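Local coordinates for RNA polymerase II subunit B1 CTD phosphatase RTR1 (Saccharomyces cerevisiae, PDB 5C2Y), which dephosphorylates the C-terminal domain of the largest RNA polymerase II subunit at serine and so regulates the polymerase as its phosphorylation pattern changes during transcription, at residues E71-K76 / L113-S118; C78-C83 / R123-Y128. One frame throughout, in Å; residues are numbered along the deposited sequence.

Contact 1: E71-K76 / L113-S118; sequences ERNLNK and LSHYCS. With ZN (zinc ion), chain C.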
loop_
_atom_site.group_PDB
_atom_site.type_symbol
_atom_site.label_atom_id
_atom_site.label_comp_id
_atom_site.label_asym_id
_atom_site.label_seq_id
_atom_site.Cartn_x
_atom_site.Cartn_y
_atom_site.Cartn_z
ATOM N N GLU A 71 -2.958 9.893 4.348
ATOM C CA GLU A 71 -3.232 10.866 3.311
ATOM C C GLU A 71 -4.375 10.425 2.395
ATOM O O GLU A 71 -5.059 11.275 1.832
ATOM C CB GLU A 71 -1.985 11.149 2.489
ATOM C CG GLU A 71 -2.201 12.224 1.451
ATOM C CD GLU A 71 -0.908 12.756 0.923
ATOM O OE1 GLU A 71 0.137 12.338 1.458
ATOM O OE2 GLU A 71 -0.934 13.587 -0.015
ATOM N N ARG A 72 -4.587 9.118 2.228
ATOM C CA ARG A 72 -5.793 8.634 1.532
ATOM C C ARG A 72 -7.058 9.055 2.284
ATOM O O ARG A 72 -7.983 9.626 1.702
ATOM C CB ARG A 72 -5.807 7.108 1.392
ATOM C CG ARG A 72 -4.721 6.463 0.536
ATOM C CD ARG A 72 -5.170 5.072 0.080
ATOM N NE ARG A 72 -5.476 5.097 -1.342
ATOM C CZ ARG A 72 -6.504 4.478 -1.901
ATOM N NH1 ARG A 72 -7.333 3.778 -1.152
ATOM N NH2 ARG A 72 -6.699 4.574 -3.214
ATOM N N ASN A 73 -7.084 8.748 3.580
ATOM C CA ASN A 73 -8.195 9.101 4.447
ATOM C C ASN A 73 -8.542 10.587 4.399
ATOM O O ASN A 73 -9.711 10.975 4.408
ATOM C CB ASN A 73 -7.878 8.702 5.885
ATOM C CG ASN A 73 -8.035 7.210 6.133
ATOM O OD1 ASN A 73 -7.562 6.688 7.144
ATOM N ND2 ASN A 73 -8.696 6.516 5.210
ATOM N N LEU A 74 -7.501 11.406 4.359
ATOM C CA LEU A 74 -7.607 12.853 4.206
ATOM C C LEU A 74 -8.301 13.240 2.908
ATOM O O LEU A 74 -9.089 14.184 2.855
ATOM C CB LEU A 74 -6.211 13.454 4.224
ATOM C CG LEU A 74 -5.937 14.854 4.737
ATOM C CD1 LEU A 74 -5.889 14.821 6.248
ATOM C CD2 LEU A 74 -4.612 15.301 4.154
ATOM N N ASN A 75 -7.960 12.521 1.847
ATOM C CA ASN A 75 -8.645 12.658 0.582
ATOM C C ASN A 75 -9.899 11.809 0.532
ATOM O O ASN A 75 -10.355 11.440 -0.552
ATOM C CB ASN A 75 -7.734 12.254 -0.566
ATOM C CG ASN A 75 -6.581 13.205 -0.758
ATOM O OD1 ASN A 75 -6.681 14.170 -1.517
ATOM N ND2 ASN A 75 -5.468 12.923 -0.103
ATOM N N LYS A 76 -10.425 11.473 1.706
ATOM C CA LYS A 76 -11.675 10.728 1.812
ATOM C C LYS A 76 -11.661 9.392 1.070
ATOM O O LYS A 76 -12.619 9.084 0.365
ATOM C CB LYS A 76 -12.839 11.577 1.285
ATOM C CG LYS A 76 -13.025 12.913 1.985
ATOM C CD LYS A 76 -13.976 13.786 1.179
ATOM C CE LYS A 76 -14.365 15.075 1.916
ATOM N NZ LYS A 76 -15.181 16.015 1.070
ATOM N N LEU A 113 -13.397 1.333 10.959
ATOM C CA LEU A 113 -14.344 1.873 9.997
ATOM C C LEU A 113 -14.107 3.368 9.754
ATOM O O LEU A 113 -14.578 3.925 8.753
ATOM C CB LEU A 113 -15.773 1.603 10.454
ATOM C CG LEU A 113 -16.215 0.145 10.276
ATOM C CD1 LEU A 113 -17.710 -0.030 10.518
ATOM C CD2 LEU A 113 -15.858 -0.353 8.894
ATOM N N SER A 114 -13.341 4.006 10.640
ATOM C CA SER A 114 -12.920 5.394 10.406
ATOM C C SER A 114 -11.691 5.512 9.472
ATOM O O SER A 114 -11.387 6.599 9.002
ATOM C CB SER A 114 -12.641 6.111 11.742
ATOM O OG SER A 114 -11.706 5.412 12.546
ATOM N N HIS A 115 -11.013 4.399 9.190
ATOM C CA HIS A 115 -9.875 4.397 8.262
ATOM C C HIS A 115 -10.111 3.599 6.965
ATOM O O HIS A 115 -9.400 3.791 5.961
ATOM C CB HIS A 115 -8.630 3.854 8.977
ATOM C CG HIS A 115 -8.292 4.616 10.220
ATOM N ND1 HIS A 115 -7.833 5.914 10.193
ATOM C CD2 HIS A 115 -8.402 4.281 11.527
ATOM C CE1 HIS A 115 -7.648 6.338 11.432
ATOM N NE2 HIS A 115 -7.984 5.368 12.258
ATOM N N TYR A 116 -11.092 2.699 6.986
ATOM C CA TYR A 116 -11.332 1.807 5.854
ATOM C C TYR A 116 -12.817 1.640 5.581
ATOM O O TYR A 116 -13.655 1.989 6.402
ATOM C CB TYR A 116 -10.688 0.441 6.100
ATOM C CG TYR A 116 -9.208 0.502 6.404
ATOM C CD1 TYR A 116 -8.271 0.602 5.397
ATOM C CD2 TYR A 116 -8.757 0.474 7.706
ATOM C CE1 TYR A 116 -6.930 0.662 5.690
ATOM C CE2 TYR A 116 -7.429 0.529 8.001
ATOM C CZ TYR A 116 -6.519 0.617 6.997
ATOM O OH TYR A 116 -5.186 0.665 7.322
ATOM N N CYS A 117 -13.141 1.113 4.412
ATOM C CA CYS A 117 -14.530 0.927 4.017
ATOM C C CYS A 117 -15.142 -0.243 4.764
ATOM O O CYS A 117 -16.362 -0.377 4.824
ATOM C CB CYS A 117 -14.642 0.687 2.512
ATOM S SG CYS A 117 -14.000 -0.921 1.973
ATOM N N SER A 118 -14.285 -1.088 5.330
ATOM C CA SER A 118 -14.724 -2.329 5.961
ATOM C C SER A 118 -13.612 -2.957 6.789
ATOM O O SER A 118 -12.437 -2.594 6.657
ATOM C CB SER A 118 -15.179 -3.311 4.906
ATOM O OG SER A 118 -14.163 -3.382 3.930
HETATM ZN ZN ZN C . -12.058 -0.311 0.917
#
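Asn-73 and His-115 are joined by two hydrogen bonds, both made by the carboxamide of Asn-73. His-115 ND1 donates to Asn-73 OD1 at 3.2 Å. OD1 lies in the plane of the imidazole at its edge, but the bond is somewhat bent, with an N-H...O angle of 152°. Asn-73 ND2 donates to the backbone His-115 O at 2.9 Å, with an N-H...O angle of 163°. His-115 O lies close to the plane of the Asn-73 amide, yet ND2 stands above the plane of the His-115 carbonyl. CG of Asn-73 is anti to the carbonyl carbon (chi1 -77°), which carries the amide from the helix towards the loop. ND2 is also hydrogen-bonded to Arg-77 O. Replacing Asn-73 by an alanine would remove the amide, and His-115 ND1 would probably lose its acceptor while His-115 O and Arg-77 O lost a donor. The contact lies within the RTR1-type zinc finger, where a Schellman motif with Lys-76 at C-prime ends helix 62-74. At that end Asn-75 ND2 and Asn-75 N reach Glu-71 O from opposite faces of its plane. Metal binding is the other chemistry. Cys-117 SG binds the zinc ion at 2.3 Å, and Cys-78, Cys-83 and His-121 complete the site.

Contact 2: C78-C83 / R123-Y128; sequences CGYPLC and RCSQFY. With ZN (zinc ion), chain C.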
loop_
_atom_site.group_PDB
_atom_site.type_symbol
_atom_site.label_atom_id
_atom_site.label_comp_id
_atom_site.label_asym_id
_atom_site.label_seq_id
_atom_site.Cartn_x
_atom_site.Cartn_y
_atom_site.Cartn_z
ATOM N N CYS A 78 -10.678 5.000 1.319
ATOM C CA CYS A 78 -10.296 3.805 2.081
ATOM C C CYS A 78 -8.773 3.693 2.173
ATOM O O CYS A 78 -8.056 3.991 1.223
ATOM C CB CYS A 78 -10.887 2.561 1.422
ATOM S SG CYS A 78 -10.674 1.009 2.310
ATOM N N GLY A 79 -8.261 3.287 3.321
ATOM C CA GLY A 79 -6.820 3.274 3.504
ATOM C C GLY A 79 -6.081 2.352 2.556
ATOM O O GLY A 79 -4.940 2.638 2.167
ATOM N N TYR A 80 -6.727 1.247 2.177
ATOM C CA TYR A 80 -6.101 0.214 1.352
ATOM C C TYR A 80 -5.967 0.711 -0.082
ATOM O O TYR A 80 -6.957 1.138 -0.673
ATOM C CB TYR A 80 -6.939 -1.066 1.415
ATOM C CG TYR A 80 -6.294 -2.347 0.896
ATOM C CD1 TYR A 80 -5.009 -2.710 1.270
ATOM C CD2 TYR A 80 -7.003 -3.217 0.086
ATOM C CE1 TYR A 80 -4.446 -3.891 0.834
ATOM C CE2 TYR A 80 -6.449 -4.392 -0.362
ATOM C CZ TYR A 80 -5.174 -4.725 0.016
ATOM O OH TYR A 80 -4.633 -5.906 -0.434
ATOM N N PRO A 81 -4.755 0.654 -0.660
ATOM C CA PRO A 81 -4.596 1.321 -1.964
ATOM C C PRO A 81 -5.365 0.705 -3.146
ATOM O O PRO A 81 -5.417 1.352 -4.193
ATOM C CB PRO A 81 -3.079 1.245 -2.215
ATOM C CG PRO A 81 -2.477 1.168 -0.863
ATOM C CD PRO A 81 -3.456 0.330 -0.052
ATOM N N LEU A 82 -5.961 -0.477 -2.998
ATOM C CA LEU A 82 -6.707 -1.071 -4.112
ATOM C C LEU A 82 -8.152 -0.605 -4.109
ATOM O O LEU A 82 -8.872 -0.832 -5.073
ATOM C CB LEU A 82 -6.657 -2.604 -4.062
ATOM C CG LEU A 82 -5.354 -3.361 -4.383
ATOM C CD1 LEU A 82 -5.416 -4.809 -3.959
ATOM C CD2 LEU A 82 -5.017 -3.297 -5.843
ATOM N N CYS A 83 -8.576 0.058 -3.035
ATOM C CA CYS A 83 -9.984 0.412 -2.851
ATOM C C CYS A 83 -10.282 1.855 -3.179
ATOM O O CYS A 83 -9.599 2.750 -2.694
ATOM C CB CYS A 83 -10.418 0.153 -1.413
ATOM S SG CYS A 83 -12.153 0.554 -1.119
ATOM N N ARG A 123 -8.005 -5.346 7.355
ATOM C CA ARG A 123 -7.159 -6.538 7.429
ATOM C C ARG A 123 -6.177 -6.652 6.282
ATOM O O ARG A 123 -5.001 -6.932 6.493
ATOM C CB ARG A 123 -8.011 -7.780 7.433
ATOM C CG ARG A 123 -9.046 -7.823 8.511
ATOM C CD ARG A 123 -9.870 -9.067 8.304
ATOM N NE ARG A 123 -10.220 -9.678 9.572
ATOM C CZ ARG A 123 -10.391 -10.981 9.765
ATOM N NH1 ARG A 123 -10.253 -11.832 8.754
ATOM N NH2 ARG A 123 -10.716 -11.425 10.983
ATOM N N CYS A 124 -6.675 -6.489 5.062
ATOM C CA CYS A 124 -5.812 -6.479 3.899
ATOM C C CYS A 124 -4.702 -5.429 4.038
ATOM O O CYS A 124 -3.532 -5.699 3.753
ATOM C CB CYS A 124 -6.635 -6.229 2.630
ATOM S SG CYS A 124 -7.646 -7.634 2.145
ATOM N N SER A 125 -5.065 -4.238 4.493
ATOM C CA SER A 125 -4.104 -3.155 4.614
ATOM C C SER A 125 -3.052 -3.457 5.663
ATOM O O SER A 125 -1.887 -3.096 5.501
ATOM C CB SER A 125 -4.812 -1.850 4.962
ATOM O OG SER A 125 -3.898 -0.771 5.012
ATOM N N GLN A 126 -3.455 -4.114 6.739
ATOM C CA GLN A 126 -2.545 -4.341 7.852
ATOM C C GLN A 126 -1.667 -5.570 7.613
ATOM O O GLN A 126 -0.486 -5.581 7.964
ATOM C CB GLN A 126 -3.346 -4.464 9.154
ATOM C CG GLN A 126 -2.564 -4.959 10.344
ATOM C CD GLN A 126 -3.185 -4.541 11.661
ATOM O OE1 GLN A 126 -3.849 -5.334 12.333
ATOM N NE2 GLN A 126 -2.967 -3.287 12.042
ATOM N N PHE A 127 -2.260 -6.601 7.017
ATOM C CA PHE A 127 -1.564 -7.797 6.552
ATOM C C PHE A 127 -0.427 -7.419 5.609
ATOM O O PHE A 127 0.691 -7.938 5.696
ATOM C CB PHE A 127 -2.569 -8.704 5.857
ATOM C CG PHE A 127 -2.049 -10.067 5.510
ATOM C CD1 PHE A 127 -1.425 -10.303 4.285
ATOM C CD2 PHE A 127 -2.222 -11.131 6.388
ATOM C CE1 PHE A 127 -0.962 -11.573 3.957
ATOM C CE2 PHE A 127 -1.771 -12.403 6.065
ATOM C CZ PHE A 127 -1.145 -12.627 4.848
ATOM N N TYR A 128 -0.720 -6.496 4.700
ATOM C CA TYR A 128 0.275 -5.942 3.783
ATOM C C TYR A 128 1.371 -5.203 4.529
ATOM O O TYR A 128 2.549 -5.487 4.357
ATOM C CB TYR A 128 -0.405 -4.995 2.800
ATOM C CG TYR A 128 0.483 -4.348 1.765
ATOM C CD1 TYR A 128 0.794 -5.013 0.584
ATOM C CD2 TYR A 128 0.971 -3.057 1.944
ATOM C CE1 TYR A 128 1.596 -4.419 -0.378
ATOM C CE2 TYR A 128 1.772 -2.452 0.987
ATOM C CZ TYR A 128 2.079 -3.136 -0.172
ATOM O OH TYR A 128 2.865 -2.540 -1.132
HETATM ZN ZN ZN C . -12.058 -0.311 0.917
#
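Tyr-80 lays one face of its ring against Cys-124, joining the zinc-binding loop of the RTR1-type zinc finger to helix 119-129. This is a CH-pi contact. Cys-124 CB stands 3.6 Å from the centroid of the Tyr-80 ring, over the face but displaced towards the rim at CZ and CE2. The sulfur is farther away and oblique, with Cys-124 SG 4.8 Å from the same centroid. At the other end of the ring, Tyr-80 CD1 approaches Ser-125 CA at 3.5 Å. The ring therefore lies along the helix backbone from Cys-124 to Ser-125. With chi1 at -166° the ring extends opposite the Tyr-80 backbone N and reaches across to the helix. The buried polar ends are hydrogen-bonded beyond the two segments. Tyr-80 OH pairs with Glu-164 of helix 163-170, and Ser-125 OG with Tyr-65 OH and Tyr-116 OH. Tyr-65 and Leu-53 also touch Tyr-80. Further out, Tyr-80 begins a type I beta turn that ends at Cys-83, closed by Cys-83 N to Tyr-80 O. Cys-78 and Cys-83 bind the zinc ion on this loop, with Cys-83 SG 2.2 Å from the metal.

In the fold
Contact 1 lies nearer the surface and is partly buried, whereas contact 2 is in the core of the chain. Contact 1 joins the end of helix 62-74 to the loop before helix 119-129; contact 2 joins the loop after helix 62-74 to helix 119-129 itself. Both thus tie the same two helices and adjoining loops about the zinc, with one cysteine ligand in contact 1 and two in contact 2. The outer contact is polar, an amide hydrogen-bonded to a ring and a carbonyl. The inner one is an aromatic ring packed on a helix. Arg-72 NH1 probably hydrogen-bonds to Cys-78 O. His-115 O takes N-H groups from Asn-73 of contact 1 and, probably, Gly-79 of the 78-83 loop.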